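Long-range contact in translation initiation factor eIF-2B (Pyrococcus horikoshii, PDB 1VB5), which probably catalyses the exchange of GDP for GTP on initiation factor 2, acting as a regulatory subunit of the archaeal factor 2B: residues B[212-224]-B[258-270]. Sequence-based numbering, arbitrary orientation.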
loop_
_atom_site.group_PDB
_atom_site.type_symbol
_atom_site.label_atom_id
_atom_site.label_comp_id
_atom_site.label_asym_id
_atom_site.label_seq_id
_atom_site.Cartn_x
_atom_site.Cartn_y
_atom_site.Cartn_z
ATOM N N ILE B 212 5.585 -5.134 -16.662
ATOM C CA ILE B 212 5.896 -6.345 -15.924
ATOM C C ILE B 212 4.672 -7.252 -16.035
ATOM O O ILE B 212 3.593 -6.908 -15.559
ATOM C CB ILE B 212 6.183 -6.018 -14.443
ATOM C CG1 ILE B 212 7.455 -5.177 -14.361
ATOM C CG2 ILE B 212 6.357 -7.301 -13.633
ATOM C CD1 ILE B 212 7.456 -4.226 -13.220
ATOM N N PRO B 213 4.822 -8.410 -16.693
ATOM C CA PRO B 213 3.690 -9.332 -16.838
ATOM C C PRO B 213 3.058 -9.702 -15.510
ATOM O O PRO B 213 3.729 -10.157 -14.584
ATOM C CB PRO B 213 4.290 -10.527 -17.592
ATOM C CG PRO B 213 5.784 -10.354 -17.451
ATOM C CD PRO B 213 5.995 -8.879 -17.446
ATOM N N PHE B 214 1.749 -9.499 -15.440
ATOM C CA PHE B 214 0.962 -9.742 -14.235
ATOM C C PHE B 214 0.069 -10.977 -14.384
ATOM O O PHE B 214 -0.891 -10.962 -15.154
ATOM C CB PHE B 214 0.094 -8.504 -13.976
ATOM C CG PHE B 214 -0.569 -8.474 -12.627
ATOM C CD1 PHE B 214 0.065 -7.877 -11.541
ATOM C CD2 PHE B 214 -1.853 -8.974 -12.460
ATOM C CE1 PHE B 214 -0.578 -7.771 -10.313
ATOM C CE2 PHE B 214 -2.507 -8.875 -11.232
ATOM C CZ PHE B 214 -1.865 -8.268 -10.157
ATOM N N TYR B 215 0.369 -12.035 -13.636
ATOM C CA TYR B 215 -0.432 -13.256 -13.708
ATOM C C TYR B 215 -1.211 -13.519 -12.435
ATOM O O TYR B 215 -0.750 -13.220 -11.328
ATOM C CB TYR B 215 0.447 -14.474 -14.008
ATOM C CG TYR B 215 0.945 -14.548 -15.434
ATOM C CD1 TYR B 215 2.069 -13.821 -15.848
ATOM C CD2 TYR B 215 0.290 -15.346 -16.374
ATOM C CE1 TYR B 215 2.525 -13.898 -17.169
ATOM C CE2 TYR B 215 0.734 -15.425 -17.691
ATOM C CZ TYR B 215 1.849 -14.708 -18.083
ATOM O OH TYR B 215 2.306 -14.836 -19.381
ATOM N N VAL B 216 -2.393 -14.093 -12.606
ATOM C CA VAL B 216 -3.263 -14.424 -11.492
ATOM C C VAL B 216 -3.427 -15.940 -11.438
ATOM O O VAL B 216 -3.699 -16.573 -12.456
ATOM C CB VAL B 216 -4.651 -13.775 -11.667
ATOM C CG1 VAL B 216 -5.593 -14.239 -10.553
ATOM C CG2 VAL B 216 -4.512 -12.261 -11.666
ATOM N N ALA B 217 -3.239 -16.519 -10.259
ATOM C CA ALA B 217 -3.380 -17.963 -10.094
ATOM C C ALA B 217 -4.725 -18.245 -9.447
ATOM O O ALA B 217 -4.965 -17.851 -8.304
ATOM C CB ALA B 217 -2.255 -18.504 -9.216
ATOM N N ALA B 218 -5.607 -18.921 -10.175
ATOM C CA ALA B 218 -6.924 -19.230 -9.637
ATOM C C ALA B 218 -7.480 -20.546 -10.160
ATOM O O ALA B 218 -7.666 -20.713 -11.362
ATOM C CB ALA B 218 -7.893 -18.102 -9.963
ATOM N N GLU B 219 -7.739 -21.485 -9.255
ATOM C CA GLU B 219 -8.305 -22.758 -9.670
ATOM C C GLU B 219 -9.713 -22.468 -10.176
ATOM O O GLU B 219 -10.328 -21.467 -9.799
ATOM C CB GLU B 219 -8.372 -23.753 -8.501
ATOM C CG GLU B 219 -7.015 -24.225 -8.007
ATOM C CD GLU B 219 -6.431 -23.331 -6.922
ATOM O OE1 GLU B 219 -6.855 -22.162 -6.812
ATOM O OE2 GLU B 219 -5.536 -23.798 -6.183
ATOM N N THR B 220 -10.211 -23.350 -11.033
ATOM C CA THR B 220 -11.539 -23.214 -11.610
ATOM C C THR B 220 -12.672 -23.039 -10.592
ATOM O O THR B 220 -13.668 -22.376 -10.879
ATOM C CB THR B 220 -11.824 -24.428 -12.527
ATOM O OG1 THR B 220 -11.196 -24.205 -13.797
ATOM C CG2 THR B 220 -13.307 -24.644 -12.715
ATOM N N TYR B 221 -12.533 -23.619 -9.404
ATOM C CA TYR B 221 -13.592 -23.483 -8.411
ATOM C C TYR B 221 -13.593 -22.086 -7.785
ATOM O O TYR B 221 -14.379 -21.801 -6.885
ATOM C CB TYR B 221 -13.488 -24.584 -7.337
ATOM C CG TYR B 221 -12.259 -24.534 -6.458
ATOM C CD1 TYR B 221 -12.160 -23.614 -5.412
ATOM C CD2 TYR B 221 -11.186 -25.394 -6.680
ATOM C CE1 TYR B 221 -11.022 -23.549 -4.613
ATOM C CE2 TYR B 221 -10.041 -25.337 -5.889
ATOM C CZ TYR B 221 -9.967 -24.411 -4.860
ATOM O OH TYR B 221 -8.826 -24.334 -4.088
ATOM N N LYS B 222 -12.717 -21.213 -8.279
ATOM C CA LYS B 222 -12.658 -19.839 -7.780
ATOM C C LYS B 222 -13.318 -18.890 -8.776
ATOM O O LYS B 222 -13.400 -17.682 -8.545
ATOM C CB LYS B 222 -11.209 -19.420 -7.512
ATOM C CG LYS B 222 -10.615 -20.121 -6.301
ATOM C CD LYS B 222 -9.161 -19.755 -6.071
ATOM C CE LYS B 222 -8.696 -20.241 -4.703
ATOM N NZ LYS B 222 -7.282 -19.864 -4.438
ATOM N N PHE B 223 -13.784 -19.448 -9.891
ATOM C CA PHE B 223 -14.473 -18.664 -10.913
ATOM C C PHE B 223 -15.953 -18.626 -10.533
ATOM O O PHE B 223 -16.572 -19.677 -10.350
ATOM C CB PHE B 223 -14.332 -19.321 -12.296
ATOM C CG PHE B 223 -12.982 -19.128 -12.940
ATOM C CD1 PHE B 223 -11.820 -19.539 -12.300
ATOM C CD2 PHE B 223 -12.883 -18.558 -14.208
ATOM C CE1 PHE B 223 -10.570 -19.393 -12.914
ATOM C CE2 PHE B 223 -11.642 -18.406 -14.831
ATOM C CZ PHE B 223 -10.481 -18.827 -14.179
ATOM N N HIS B 224 -16.520 -17.430 -10.389
ATOM C CA HIS B 224 -17.934 -17.322 -10.046
ATOM C C HIS B 224 -18.682 -17.294 -11.377
ATOM O O HIS B 224 -18.345 -16.522 -12.281
ATOM C CB HIS B 224 -18.204 -16.051 -9.247
ATOM C CG HIS B 224 -19.538 -16.042 -8.569
ATOM N ND1 HIS B 224 -19.678 -16.122 -7.199
ATOM C CD2 HIS B 224 -20.791 -15.969 -9.071
ATOM C CE1 HIS B 224 -20.961 -16.097 -6.887
ATOM N NE2 HIS B 224 -21.658 -16.004 -8.006
ATOM N N TYR B 258 -5.314 -5.518 -17.003
ATOM C CA TYR B 258 -4.010 -5.443 -16.351
ATOM C C TYR B 258 -3.500 -6.857 -16.047
ATOM O O TYR B 258 -2.448 -7.028 -15.431
ATOM C CB TYR B 258 -4.112 -4.652 -15.048
ATOM C CG TYR B 258 -4.602 -3.238 -15.237
ATOM C CD1 TYR B 258 -5.833 -2.838 -14.727
ATOM C CD2 TYR B 258 -3.831 -2.299 -15.921
ATOM C CE1 TYR B 258 -6.289 -1.534 -14.889
ATOM C CE2 TYR B 258 -4.276 -0.991 -16.091
ATOM C CZ TYR B 258 -5.506 -0.616 -15.568
ATOM O OH TYR B 258 -5.941 0.682 -15.692
ATOM N N VAL B 259 -4.250 -7.863 -16.496
ATOM C CA VAL B 259 -3.901 -9.264 -16.264
ATOM C C VAL B 259 -3.450 -9.970 -17.544
ATOM O O VAL B 259 -4.196 -10.008 -18.530
ATOM C CB VAL B 259 -5.116 -10.029 -15.681
ATOM C CG1 VAL B 259 -4.758 -11.492 -15.435
ATOM C CG2 VAL B 259 -5.586 -9.359 -14.385
ATOM N N ARG B 260 -2.230 -10.514 -17.534
ATOM C CA ARG B 260 -1.694 -11.242 -18.683
ATOM C C ARG B 260 -2.520 -12.513 -18.881
ATOM O O ARG B 260 -2.954 -12.829 -19.986
ATOM C CB ARG B 260 -0.240 -11.677 -18.448
ATOM C CG ARG B 260 0.856 -10.655 -18.714
ATOM C CD ARG B 260 0.921 -10.242 -20.166
ATOM N NE ARG B 260 -0.095 -9.244 -20.465
ATOM C CZ ARG B 260 -0.460 -8.899 -21.690
ATOM N NH1 ARG B 260 0.115 -9.473 -22.740
ATOM N NH2 ARG B 260 -1.409 -7.986 -21.862
ATOM N N GLY B 261 -2.703 -13.253 -17.794
ATOM C CA GLY B 261 -3.464 -14.487 -17.856
ATOM C C GLY B 261 -3.810 -15.006 -16.479
ATOM O O GLY B 261 -3.255 -14.552 -15.478
ATOM N N ILE B 262 -4.752 -15.941 -16.430
ATOM C CA ILE B 262 -5.177 -16.564 -15.184
ATOM C C ILE B 262 -4.729 -18.023 -15.256
ATOM O O ILE B 262 -5.137 -18.773 -16.156
ATOM C CB ILE B 262 -6.702 -16.493 -15.024
ATOM C CG1 ILE B 262 -7.148 -15.025 -15.080
ATOM C CG2 ILE B 262 -7.115 -17.139 -13.693
ATOM C CD1 ILE B 262 -8.634 -14.802 -15.111
ATOM N N ILE B 263 -3.865 -18.410 -14.325
ATOM C CA ILE B 263 -3.325 -19.765 -14.279
ATOM C C ILE B 263 -4.317 -20.695 -13.608
ATOM O O ILE B 263 -4.590 -20.563 -12.418
ATOM C CB ILE B 263 -1.993 -19.795 -13.500
ATOM C CG1 ILE B 263 -1.058 -18.705 -14.035
ATOM C CG2 ILE B 263 -1.325 -21.162 -13.656
ATOM C CD1 ILE B 263 0.202 -18.507 -13.225
ATOM N N THR B 264 -4.880 -21.622 -14.375
ATOM C CA THR B 264 -5.844 -22.571 -13.815
ATOM C C THR B 264 -5.281 -23.981 -13.937
ATOM O O THR B 264 -4.259 -24.193 -14.593
ATOM C CB THR B 264 -7.189 -22.540 -14.566
ATOM O OG1 THR B 264 -7.024 -23.158 -15.849
ATOM C CG2 THR B 264 -7.675 -21.105 -14.748
ATOM N N GLU B 265 -5.959 -24.945 -13.320
ATOM C CA GLU B 265 -5.509 -26.329 -13.373
ATOM C C GLU B 265 -5.724 -26.893 -14.777
ATOM O O GLU B 265 -5.220 -27.964 -15.099
ATOM C CB GLU B 265 -6.254 -27.190 -12.336
ATOM C CG GLU B 265 -7.729 -27.428 -12.639
ATOM C CD GLU B 265 -8.633 -26.304 -12.160
ATOM O OE1 GLU B 265 -8.159 -25.152 -12.023
ATOM O OE2 GLU B 265 -9.833 -26.575 -11.937
ATOM N N LEU B 266 -6.465 -26.158 -15.607
ATOM C CA LEU B 266 -6.745 -26.570 -16.985
ATOM C C LEU B 266 -5.852 -25.824 -17.969
ATOM O O LEU B 266 -5.955 -26.014 -19.179
ATOM C CB LEU B 266 -8.210 -26.288 -17.340
ATOM C CG LEU B 266 -9.290 -26.936 -16.466
ATOM C CD1 LEU B 266 -10.670 -26.427 -16.874
ATOM C CD2 LEU B 266 -9.202 -28.450 -16.601
ATOM N N GLY B 267 -4.979 -24.971 -17.449
ATOM C CA GLY B 267 -4.094 -24.208 -18.310
ATOM C C GLY B 267 -4.266 -22.719 -18.069
ATOM O O GLY B 267 -5.128 -22.298 -17.299
ATOM N N ILE B 268 -3.442 -21.914 -18.726
ATOM C CA ILE B 268 -3.521 -20.470 -18.566
ATOM C C ILE B 268 -4.584 -19.882 -19.493
ATOM O O ILE B 268 -4.488 -19.985 -20.713
ATOM C CB ILE B 268 -2.153 -19.819 -18.852
ATOM C CG1 ILE B 268 -1.096 -20.446 -17.933
ATOM C CG2 ILE B 268 -2.243 -18.306 -18.657
ATOM C CD1 ILE B 268 0.319 -19.928 -18.131
ATOM N N VAL B 269 -5.606 -19.287 -18.889
ATOM C CA VAL B 269 -6.714 -18.674 -19.613
ATOM C C VAL B 269 -6.506 -17.153 -19.768
ATOM O O VAL B 269 -5.907 -16.505 -18.904
ATOM C CB VAL B 269 -8.046 -18.943 -18.857
ATOM C CG1 VAL B 269 -7.876 -18.658 -17.384
ATOM C CG2 VAL B 269 -9.142 -18.065 -19.381
ATOM N N ILE B 270 -7.008 -16.598 -20.868
ATOM C CA ILE B 270 -6.894 -15.171 -21.146
ATOM C C ILE B 270 -8.220 -14.448 -20.898
ATOM O O ILE B 270 -9.195 -14.650 -21.627
ATOM C CB ILE B 270 -6.499 -14.922 -22.609
ATOM C CG1 ILE B 270 -5.217 -15.684 -22.941
ATOM C CG2 ILE B 270 -6.320 -13.421 -22.846
ATOM C CD1 ILE B 270 -4.748 -15.504 -24.377
HETATM O O HOH W 1 0.182 -7.876 -17.522
#
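The carbonyl O of Val216 takes the backbone N of Ile263 at 2.6 Å, and the CA of Ile262 leans on the same oxygen. This bond illustrates how neighbouring parallel strands interlock: Val216 N donates in turn to Gly261 O, almost straight at 174°, and Ala218 N to Ile263 O. Upstream, Arg260 N reaches Phe214 O at 2.8 Å, while a water accepting from Phe214 N and Arg260 NE spans the same end. Here Arg260 lays its CB over one face of the Tyr215 ring, 3.8 Å from the ring centroid, a CH-pi contact. With CG anti to the carbonyl carbon (chi1 -73°), the Tyr215 ring turns an edge to Ile268 CG2, while its CB touches Ile263 CD1. With an alanine in place of Tyr215, the Arg260 methylene would probably lose its aromatic platform and a gap would open beside Ile268. Past the strand ends, Glu265 OE1 uses its syn lone pair to accept Thr220 N at 2.9 Å, and Phe223 CZ touches Thr264 CG2 and Ile262 CG2. The type I turn from Thr264 to Gly267, with Thr264 OG1 forming an ST turn, leads into antiparallel strand 267-269 at the edge of the Rossmann-like sheet. Strand 180-183 flanks 214-217 on its other side; helix 78-106 packs on Tyr215 and Ile263 through Leu106 and Leu99, and helix 200-209 meets Phe214.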